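Local structure of glycosyl hydrolase, family 38 (Enterococcus faecalis, 5KBP) at residues 394-399 against 806-811; 559-564 against 583-588; 605-610 against 643-648. The protein probably hydrolyses alpha-mannosides as a family 38 glycoside hydrolase and may bind a metal ion. All coordinates share one frame; numbering follows the deposited sequence.

Contact 1 of 3, residues 394-399 against 806-811; sequences IDTSVF and ATTARH. With SO4 (sulfate ion), chain D; SO4 (sulfate ion), chain J.
Thr396 N donates to His811 O over 2.7 Å, nearly in line with the C=O but bent at the hydrogen (133°), where the turn after helix 362-393 meets the chain leaving strand 804-807. This is a loop-to-loop junction at the border of the antiparallel sheet in which strands 404-410 and 804-807 pair. With chi1 at 51°, Thr396 OG1 sits between its own backbone N and carbonyl carbon, a position from which it accepts from His811 N at 2.6 Å. The same hydroxyl lies 3.2 Å above the His811 imidazole, over the centre of one face, while Ile394 O comes up at the ring's edge. From the same ring, His811 NE2 and Thr808 OG1 share a hydrogen bond of 2.9 Å, which limits rotation of the imidazole. The methyls Thr396 CG2 and Thr808 CG2 meet tip to tip at 3.8 Å. Arg810, bent at its third torsion, turns its guanidinium side-on to the end of the turn, and sulfate ions, probably from the crystallisation liquor, lie at its edge. Phe399 O takes two bonds from that one group, 3.0 Å from Arg810 NE and 3.1 Å from Arg810 NH2, and lies within 13° of the guanidinium plane.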
loop_
_atom_site.group_PDB
_atom_site.type_symbol
_atom_site.label_atom_id
_atom_site.label_comp_id
_atom_site.label_asym_id
_atom_site.label_seq_id
_atom_site.Cartn_x
_atom_site.Cartn_y
_atom_site.Cartn_z
ATOM N N ILE A 394 33.664 12.981 12.245
ATOM C CA ILE A 394 34.975 12.436 11.903
ATOM C C ILE A 394 35.918 13.579 11.556
ATOM O O ILE A 394 35.569 14.479 10.782
ATOM C CB ILE A 394 34.861 11.432 10.744
ATOM C CG1 ILE A 394 34.053 10.208 11.180
ATOM C CG2 ILE A 394 36.238 11.009 10.260
ATOM C CD1 ILE A 394 33.917 9.151 10.109
ATOM N N ASP A 395 37.119 13.549 12.135
ATOM C CA ASP A 395 38.120 14.580 11.892
ATOM C C ASP A 395 38.653 14.478 10.468
ATOM O O ASP A 395 39.608 13.738 10.209
ATOM C CB ASP A 395 39.263 14.460 12.904
ATOM C CG ASP A 395 40.133 15.705 12.961
ATOM O OD1 ASP A 395 40.072 16.533 12.028
ATOM O OD2 ASP A 395 40.887 15.851 13.946
ATOM N N THR A 396 38.043 15.213 9.542
ATOM C CA THR A 396 38.457 15.207 8.146
ATOM C C THR A 396 39.455 16.308 7.815
ATOM O O THR A 396 39.916 16.384 6.670
ATOM C CB THR A 396 37.236 15.331 7.229
ATOM O OG1 THR A 396 36.432 16.444 7.641
ATOM C CG2 THR A 396 36.401 14.061 7.281
ATOM N N SER A 397 39.805 17.160 8.782
ATOM C CA SER A 397 40.833 18.169 8.557
ATOM C C SER A 397 42.215 17.561 8.368
ATOM O O SER A 397 43.138 18.278 7.965
ATOM C CB SER A 397 40.856 19.164 9.719
ATOM O OG SER A 397 41.108 18.510 10.951
ATOM N N VAL A 398 42.378 16.266 8.651
ATOM C CA VAL A 398 43.656 15.601 8.428
ATOM C C VAL A 398 43.991 15.557 6.940
ATOM O O VAL A 398 45.168 15.555 6.559
ATOM C CB VAL A 398 43.625 14.193 9.057
ATOM C CG1 VAL A 398 42.473 13.377 8.484
ATOM C CG2 VAL A 398 44.957 13.476 8.868
ATOM N N PHE A 399 42.975 15.540 6.079
ATOM C CA PHE A 399 43.197 15.539 4.642
ATOM C C PHE A 399 43.590 16.935 4.160
ATOM O O PHE A 399 43.238 17.938 4.788
ATOM C CB PHE A 399 41.941 15.070 3.913
ATOM C CG PHE A 399 41.550 13.655 4.233
ATOM C CD1 PHE A 399 42.418 12.607 3.975
ATOM C CD2 PHE A 399 40.311 13.370 4.784
ATOM C CE1 PHE A 399 42.061 11.304 4.262
ATOM C CE2 PHE A 399 39.948 12.068 5.075
ATOM C CZ PHE A 399 40.825 11.033 4.814
ATOM N N ALA A 806 29.961 7.010 2.391
ATOM C CA ALA A 806 29.401 8.331 2.625
ATOM C C ALA A 806 30.477 9.383 2.428
ATOM O O ALA A 806 31.601 9.226 2.907
ATOM C CB ALA A 806 28.821 8.449 4.034
ATOM N N THR A 807 30.121 10.453 1.728
ATOM C CA THR A 807 31.007 11.593 1.579
ATOM C C THR A 807 30.708 12.633 2.654
ATOM O O THR A 807 29.619 12.674 3.232
ATOM C CB THR A 807 30.861 12.219 0.191
ATOM O OG1 THR A 807 29.531 12.728 0.030
ATOM C CG2 THR A 807 31.138 11.186 -0.891
ATOM N N THR A 808 31.702 13.474 2.920
ATOM C CA THR A 808 31.567 14.558 3.882
ATOM C C THR A 808 32.598 15.622 3.536
ATOM O O THR A 808 33.480 15.410 2.702
ATOM C CB THR A 808 31.739 14.060 5.322
ATOM O OG1 THR A 808 31.542 15.146 6.237
ATOM C CG2 THR A 808 33.130 13.483 5.523
ATOM N N ALA A 809 32.469 16.777 4.181
ATOM C CA ALA A 809 33.361 17.892 3.916
ATOM C C ALA A 809 34.583 17.821 4.832
ATOM O O ALA A 809 34.703 16.942 5.689
ATOM C CB ALA A 809 32.620 19.217 4.083
ATOM N N ARG A 810 35.511 18.753 4.636
ATOM C CA ARG A 810 36.659 18.878 5.521
ATOM C C ARG A 810 36.257 19.643 6.774
ATOM O O ARG A 810 35.715 20.749 6.688
ATOM C CB ARG A 810 37.814 19.590 4.819
ATOM C CG ARG A 810 38.488 18.783 3.726
ATOM C CD ARG A 810 39.727 19.498 3.205
ATOM N NE ARG A 810 40.794 19.568 4.203
ATOM C CZ ARG A 810 41.077 20.646 4.929
ATOM N NH1 ARG A 810 40.375 21.760 4.772
ATOM N NH2 ARG A 810 42.065 20.610 5.812
ATOM N N HIS A 811 36.524 19.053 7.936
ATOM C CA HIS A 811 36.178 19.674 9.207
ATOM C C HIS A 811 36.855 18.908 10.331
ATOM O O HIS A 811 37.117 17.708 10.211
ATOM C CB HIS A 811 34.659 19.701 9.423
ATOM C CG HIS A 811 33.981 18.400 9.118
ATOM N ND1 HIS A 811 34.202 17.255 9.852
ATOM C CD2 HIS A 811 33.089 18.065 8.157
ATOM C CE1 HIS A 811 33.474 16.269 9.356
ATOM N NE2 HIS A 811 32.789 16.735 8.327
HETATM S S SO4 D . 38.708 23.126 1.803
HETATM O O1 SO4 D . 37.679 24.153 1.664
HETATM O O2 SO4 D . 39.991 23.658 1.352
HETATM O O3 SO4 D . 38.814 22.731 3.205
HETATM O O4 SO4 D . 38.353 21.965 0.995
HETATM S S SO4 J . 41.917 24.332 7.753
HETATM O O1 SO4 J . 42.688 24.741 8.923
HETATM O O2 SO4 J . 42.824 24.075 6.639
HETATM O O3 SO4 J . 40.988 25.397 7.387
HETATM O O4 SO4 J . 41.170 23.117 8.064
#

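Contact 2 of 3, residues 559-564 against 583-588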
loop_
_atom_site.group_PDB
_atom_site.type_symbol
_atom_site.label_atom_id
_atom_site.label_comp_id
_atom_site.label_asym_id
_atom_site.label_seq_id
_atom_site.Cartn_x
_atom_site.Cartn_y
_atom_site.Cartn_z
ATOM N N LEU A 559 28.317 -26.839 -13.118
ATOM C CA LEU A 559 27.732 -25.904 -12.171
ATOM C C LEU A 559 27.009 -24.782 -12.908
ATOM O O LEU A 559 27.323 -24.463 -14.059
ATOM C CB LEU A 559 28.811 -25.328 -11.257
ATOM C CG LEU A 559 29.565 -26.339 -10.390
ATOM C CD1 LEU A 559 30.709 -25.667 -9.645
ATOM C CD2 LEU A 559 28.612 -27.012 -9.416
ATOM N N LEU A 560 26.032 -24.183 -12.224
ATOM C CA LEU A 560 25.208 -23.107 -12.778
ATOM C C LEU A 560 24.436 -23.587 -14.009
ATOM O O LEU A 560 24.483 -22.981 -15.082
ATOM C CB LEU A 560 26.053 -21.870 -13.101
ATOM C CG LEU A 560 25.316 -20.543 -13.299
ATOM C CD1 LEU A 560 24.737 -20.054 -11.981
ATOM C CD2 LEU A 560 26.232 -19.496 -13.919
ATOM N N THR A 561 23.721 -24.696 -13.844
ATOM C CA THR A 561 22.842 -25.230 -14.876
ATOM C C THR A 561 21.399 -24.906 -14.512
ATOM O O THR A 561 20.974 -25.139 -13.375
ATOM C CB THR A 561 23.026 -26.740 -15.033
ATOM O OG1 THR A 561 24.346 -27.015 -15.519
ATOM C CG2 THR A 561 22.005 -27.309 -16.008
ATOM N N PHE A 562 20.653 -24.371 -15.472
ATOM C CA PHE A 562 19.278 -23.947 -15.248
ATOM C C PHE A 562 18.305 -25.022 -15.713
ATOM O O PHE A 562 18.529 -25.682 -16.733
ATOM C CB PHE A 562 18.997 -22.624 -15.963
ATOM C CG PHE A 562 19.826 -21.481 -15.456
ATOM C CD1 PHE A 562 19.481 -20.828 -14.283
ATOM C CD2 PHE A 562 20.955 -21.066 -16.141
ATOM C CE1 PHE A 562 20.246 -19.778 -13.808
ATOM C CE2 PHE A 562 21.723 -20.017 -15.671
ATOM C CZ PHE A 562 21.367 -19.373 -14.503
ATOM N N GLU A 563 17.223 -25.190 -14.956
ATOM C CA GLU A 563 16.237 -26.231 -15.211
ATOM C C GLU A 563 14.845 -25.659 -15.002
ATOM O O GLU A 563 14.558 -25.093 -13.942
ATOM C CB GLU A 563 16.456 -27.433 -14.287
ATOM C CG GLU A 563 15.420 -28.535 -14.430
ATOM C CD GLU A 563 15.351 -29.424 -13.204
ATOM O OE1 GLU A 563 14.704 -29.023 -12.213
ATOM O OE2 GLU A 563 15.953 -30.517 -13.226
ATOM N N ASP A 564 13.986 -25.807 -16.006
ATOM C CA ASP A 564 12.609 -25.338 -15.936
ATOM C C ASP A 564 11.667 -26.512 -16.146
ATOM O O ASP A 564 11.830 -27.288 -17.094
ATOM C CB ASP A 564 12.336 -24.249 -16.976
ATOM C CG ASP A 564 10.924 -23.703 -16.886
ATOM O OD1 ASP A 564 10.693 -22.777 -16.079
ATOM O OD2 ASP A 564 10.042 -24.200 -17.617
ATOM N N ILE A 583 13.159 -29.090 -18.877
ATOM C CA ILE A 583 13.932 -28.432 -19.924
ATOM C C ILE A 583 15.154 -27.803 -19.270
ATOM O O ILE A 583 15.022 -27.027 -18.318
ATOM C CB ILE A 583 13.108 -27.367 -20.674
ATOM C CG1 ILE A 583 11.952 -28.016 -21.438
ATOM C CG2 ILE A 583 13.995 -26.581 -21.621
ATOM C CD1 ILE A 583 11.040 -27.023 -22.123
ATOM N N THR A 584 16.339 -28.139 -19.772
ATOM C CA THR A 584 17.587 -27.708 -19.165
ATOM C C THR A 584 18.437 -26.943 -20.171
ATOM O O THR A 584 18.236 -27.030 -21.385
ATOM C CB THR A 584 18.384 -28.902 -18.622
ATOM O OG1 THR A 584 19.544 -28.428 -17.931
ATOM C CG2 THR A 584 18.820 -29.813 -19.761
ATOM N N THR A 585 19.396 -26.186 -19.644
ATOM C CA THR A 585 20.370 -25.476 -20.460
ATOM C C THR A 585 21.629 -26.297 -20.712
ATOM O O THR A 585 22.602 -25.761 -21.250
ATOM C CB THR A 585 20.747 -24.146 -19.804
ATOM O OG1 THR A 585 21.311 -24.390 -18.511
ATOM C CG2 THR A 585 19.521 -23.255 -19.657
ATOM N N GLU A 586 21.628 -27.580 -20.337
ATOM C CA GLU A 586 22.814 -28.413 -20.515
ATOM C C GLU A 586 23.172 -28.582 -21.986
ATOM O O GLU A 586 24.350 -28.742 -22.325
ATOM C CB GLU A 586 22.594 -29.782 -19.867
ATOM C CG GLU A 586 23.820 -30.685 -19.895
ATOM C CD GLU A 586 23.488 -32.134 -19.601
ATOM O OE1 GLU A 586 22.291 -32.490 -19.623
ATOM O OE2 GLU A 586 24.427 -32.919 -19.353
ATOM N N ASN A 587 22.177 -28.552 -22.869
ATOM C CA ASN A 587 22.424 -28.700 -24.297
ATOM C C ASN A 587 22.032 -27.430 -25.041
ATOM O O ASN A 587 21.160 -27.457 -25.916
ATOM C CB ASN A 587 21.660 -29.905 -24.843
ATOM N N VAL A 588 22.668 -26.312 -24.694
ATOM C CA VAL A 588 22.363 -25.008 -25.272
ATOM C C VAL A 588 23.674 -24.299 -25.588
ATOM O O VAL A 588 24.655 -24.425 -24.847
ATOM C CB VAL A 588 21.488 -24.158 -24.320
ATOM C CG1 VAL A 588 21.276 -22.754 -24.873
ATOM C CG2 VAL A 588 20.147 -24.836 -24.072
#
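A short antiparallel beta pairing that ends in an ST turn joins strand 555-566 to strand 583-584, within the large antiparallel sheet of the family 38 C-terminal region. The touching parts run in nearly opposite directions. Asp564 and Ile583 form the hydrogen-bonded pair: Asp564 N reaches Ile583 O at 2.8 Å, and Ile583 N returns a bond to Asp564 O. Glu563 and Thr584 follow as a non-hydrogen-bonded pair, their CA atoms 4.4 Å apart.

Beyond this pair, threonine side chains take over part of the bonding. Phe562 O accepts twice, from Thr585 N at 3.1 Å and from Thr584 OG1 at 3.2 Å, the hydroxyl standing 33° out of the carbonyl plane. Phe562 N donates to Thr585 OG1 over 3.1 Å at a fairly straight 160°. That oxygen is placed by chi1 of 60°, which folds it back between the backbone N and carbonyl carbon of Thr585, and it also lies near the plane of the Phe562 ring, at the edge. Thr585 CG2 packs on Phe562 CB, and the methyl Thr561 CG2 touches Thr584 OG1 at 3.3 Å.

The carboxylates of the strand look elsewhere: Asp564 bonds Arg637 and His672, while Glu563 pairs with Arg675. Leu560 and Thr561 both face Leu677 of strand 672-679, a G1 beta bulge. Within 583-588, Thr584 OG1 also accepts from Glu586 N at 3.3 Å, the bond that defines the ST turn where the chain leaves the strand.

Contact 3 of 3, residues 605-610 against 643-648; sequences QIKQTV and PFEITT
Lys607 and Glu645 come together through different first torsions: Lys607 CG stands beside its backbone N (chi1 -85°), whereas Glu645 CG is turned away from its own (chi1 -172°), and both chains then run extended. The two cross at an angle, with Glu645 OE2 lying 3.3 Å from Lys607 CD. The carboxylate therefore meets the lysine's methylene part more closely than its ammonium, and the salt bridge from Lys607 NZ to OE2 of Glu645 is long, at 4.0 Å. Thr647 OG1 lies alongside the same aliphatic chain, 3.6 Å from Lys607 CG. Farther along this face, Thr609 OG1 touches the Glu645 CG methylene, and at the other end Gln605 CG packs on the methyl Thr647 CG2 at 3.7 Å.

Beneath these side chains is a regular antiparallel pair, neighbouring strands of the nine-stranded sheet in the family 38 C-terminal region, with axes 4.4 Å apart and directions at 164°. Ile606 with Thr648, Gln608 with Ile646 and Val610 with Phe644 are the hydrogen-bonded pairs. The first two are closed by near-straight bonds in both directions; in the third, the bond from Val610 N to Phe644 O is straight, whereas the return bond from Phe644 N to Val610 O is weak.

The opposite face carries Ile606, Gln608, Val610, Phe644, Ile646 and Thr648. Val610 CG1 stands at the edge of the Phe644 ring, 4.1 Å from CD2 of Phe644, the two side chains pointing the same way. Gln608 OE1 is buried here without any polar partner in the model, although its NE2 makes a weak bond to Asn542 O. Thr648 OG1 is hydrogen-bonded to Thr663 OG1 of the next strand, 659-667.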
loop_
_atom_site.group_PDB
_atom_site.type_symbol
_atom_site.label_atom_id
_atom_site.label_comp_id
_atom_site.label_asym_id
_atom_site.label_seq_id
_atom_site.Cartn_x
_atom_site.Cartn_y
_atom_site.Cartn_z
ATOM N N GLN A 605 29.440 -12.192 -18.748
ATOM C CA GLN A 605 28.012 -12.264 -19.023
ATOM C C GLN A 605 27.719 -13.556 -19.769
ATOM O O GLN A 605 28.354 -13.847 -20.789
ATOM C CB GLN A 605 27.541 -11.065 -19.846
ATOM C CG GLN A 605 26.030 -10.997 -20.016
ATOM C CD GLN A 605 25.610 -10.167 -21.213
ATOM O OE1 GLN A 605 26.019 -10.436 -22.343
ATOM N NE2 GLN A 605 24.786 -9.154 -20.971
ATOM N N ILE A 606 26.768 -14.331 -19.257
ATOM C CA ILE A 606 26.348 -15.582 -19.877
ATOM C C ILE A 606 24.898 -15.423 -20.312
ATOM O O ILE A 606 24.013 -15.213 -19.473
ATOM C CB ILE A 606 26.504 -16.777 -18.925
ATOM C CG1 ILE A 606 27.951 -16.889 -18.442
ATOM C CG2 ILE A 606 26.071 -18.061 -19.615
ATOM C CD1 ILE A 606 28.173 -17.989 -17.428
ATOM N N LYS A 607 24.657 -15.521 -21.616
ATOM C CA LYS A 607 23.322 -15.404 -22.185
ATOM C C LYS A 607 22.880 -16.750 -22.739
ATOM O O LYS A 607 23.580 -17.350 -23.563
ATOM C CB LYS A 607 23.282 -14.345 -23.289
ATOM C CG LYS A 607 23.070 -12.927 -22.788
ATOM C CD LYS A 607 22.867 -11.971 -23.951
ATOM C CE LYS A 607 22.511 -10.575 -23.474
ATOM N NZ LYS A 607 22.250 -9.661 -24.621
ATOM N N GLN A 608 21.718 -17.216 -22.288
ATOM C CA GLN A 608 21.123 -18.458 -22.763
ATOM C C GLN A 608 19.654 -18.213 -23.074
ATOM O O GLN A 608 18.924 -17.664 -22.242
ATOM C CB GLN A 608 21.264 -19.576 -21.726
ATOM C CG GLN A 608 22.696 -19.999 -21.449
ATOM C CD GLN A 608 22.913 -20.389 -20.001
ATOM O OE1 GLN A 608 22.299 -19.821 -19.099
ATOM N NE2 GLN A 608 23.785 -21.363 -19.772
ATOM N N THR A 609 19.229 -18.612 -24.268
ATOM C CA THR A 609 17.834 -18.541 -24.680
ATOM C C THR A 609 17.289 -19.956 -24.817
ATOM O O THR A 609 17.875 -20.787 -25.517
ATOM C CB THR A 609 17.679 -17.781 -26.000
ATOM O OG1 THR A 609 17.979 -16.395 -25.796
ATOM C CG2 THR A 609 16.258 -17.911 -26.530
ATOM N N VAL A 610 16.176 -20.226 -24.137
ATOM C CA VAL A 610 15.541 -21.535 -24.173
ATOM C C VAL A 610 14.058 -21.350 -24.460
ATOM O O VAL A 610 13.458 -20.328 -24.110
ATOM C CB VAL A 610 15.766 -22.316 -22.857
ATOM C CG1 VAL A 610 14.798 -21.862 -21.771
ATOM C CG2 VAL A 610 15.663 -23.810 -23.101
ATOM N N PRO A 643 10.082 -17.916 -26.538
ATOM C CA PRO A 643 11.474 -17.720 -26.118
ATOM C C PRO A 643 11.571 -17.238 -24.677
ATOM O O PRO A 643 10.715 -16.500 -24.183
ATOM C CB PRO A 643 11.994 -16.663 -27.097
ATOM C CG PRO A 643 11.116 -16.799 -28.296
ATOM C CD PRO A 643 9.762 -17.152 -27.756
ATOM N N PHE A 644 12.638 -17.671 -24.005
ATOM C CA PHE A 644 12.873 -17.322 -22.604
ATOM C C PHE A 644 14.384 -17.190 -22.423
ATOM O O PHE A 644 15.092 -18.199 -22.363
ATOM C CB PHE A 644 12.282 -18.371 -21.673
ATOM C CG PHE A 644 12.493 -18.082 -20.212
ATOM C CD1 PHE A 644 11.613 -17.266 -19.520
ATOM C CD2 PHE A 644 13.561 -18.638 -19.528
ATOM C CE1 PHE A 644 11.800 -17.001 -18.177
ATOM C CE2 PHE A 644 13.754 -18.377 -18.184
ATOM C CZ PHE A 644 12.872 -17.559 -17.508
ATOM N N GLU A 645 14.864 -15.952 -22.336
ATOM C CA GLU A 645 16.293 -15.681 -22.267
ATOM C C GLU A 645 16.754 -15.576 -20.819
ATOM O O GLU A 645 16.064 -15.001 -19.971
ATOM C CB GLU A 645 16.632 -14.395 -23.024
ATOM C CG GLU A 645 18.123 -14.130 -23.172
ATOM C CD GLU A 645 18.422 -13.011 -24.150
ATOM O OE1 GLU A 645 17.476 -12.519 -24.801
ATOM O OE2 GLU A 645 19.604 -12.623 -24.271
ATOM N N ILE A 646 17.928 -16.139 -20.541
ATOM C CA ILE A 646 18.522 -16.138 -19.210
ATOM C C ILE A 646 19.885 -15.467 -19.306
ATOM O O ILE A 646 20.736 -15.892 -20.098
ATOM C CB ILE A 646 18.651 -17.559 -18.640
ATOM C CG1 ILE A 646 17.307 -18.288 -18.700
ATOM C CG2 ILE A 646 19.162 -17.514 -17.210
ATOM C CD1 ILE A 646 17.365 -19.713 -18.195
ATOM N N THR A 647 20.094 -14.424 -18.505
ATOM C CA THR A 647 21.345 -13.674 -18.488
ATOM C C THR A 647 21.915 -13.701 -17.077
ATOM O O THR A 647 21.281 -13.207 -16.138
ATOM C CB THR A 647 21.135 -12.231 -18.955
ATOM O OG1 THR A 647 20.557 -12.230 -20.266
ATOM C CG2 THR A 647 22.464 -11.486 -18.994
ATOM N N THR A 648 23.110 -14.269 -16.932
ATOM C CA THR A 648 23.773 -14.402 -15.643
ATOM C C THR A 648 25.117 -13.688 -15.689
ATOM O O THR A 648 25.879 -13.852 -16.648
ATOM C CB THR A 648 23.976 -15.876 -15.273
ATOM O OG1 THR A 648 22.717 -16.558 -15.312
ATOM C CG2 THR A 648 24.566 -16.000 -13.875
#

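In the fold
Contacts 2 and 3 belong to one beta-rich region, their centres 10 Å apart, where their two sheets pack face to face. Phe562 of contact 2 lies against Gln608 and Thr648 of contact 3, with Phe562 CZ 3.2 Å from Thr648 OG1, and Ile583 meets Val610. Buried Phe562, Ile646 and Thr648 line the interface between the sheets, while exposed Thr609 and Glu645 face away from it. Contact 1 stands apart, about 28 Å from contact 3 by nearest atoms and centred about 37 Å from the chain centre. Contact 3 rests on regular backbone pairing, contact 2 replaces part of it with threonine hydroxyls, and contact 1 joins irregular segments through the Thr396 hydroxyl, the His811 backbone and the Arg810 guanidinium.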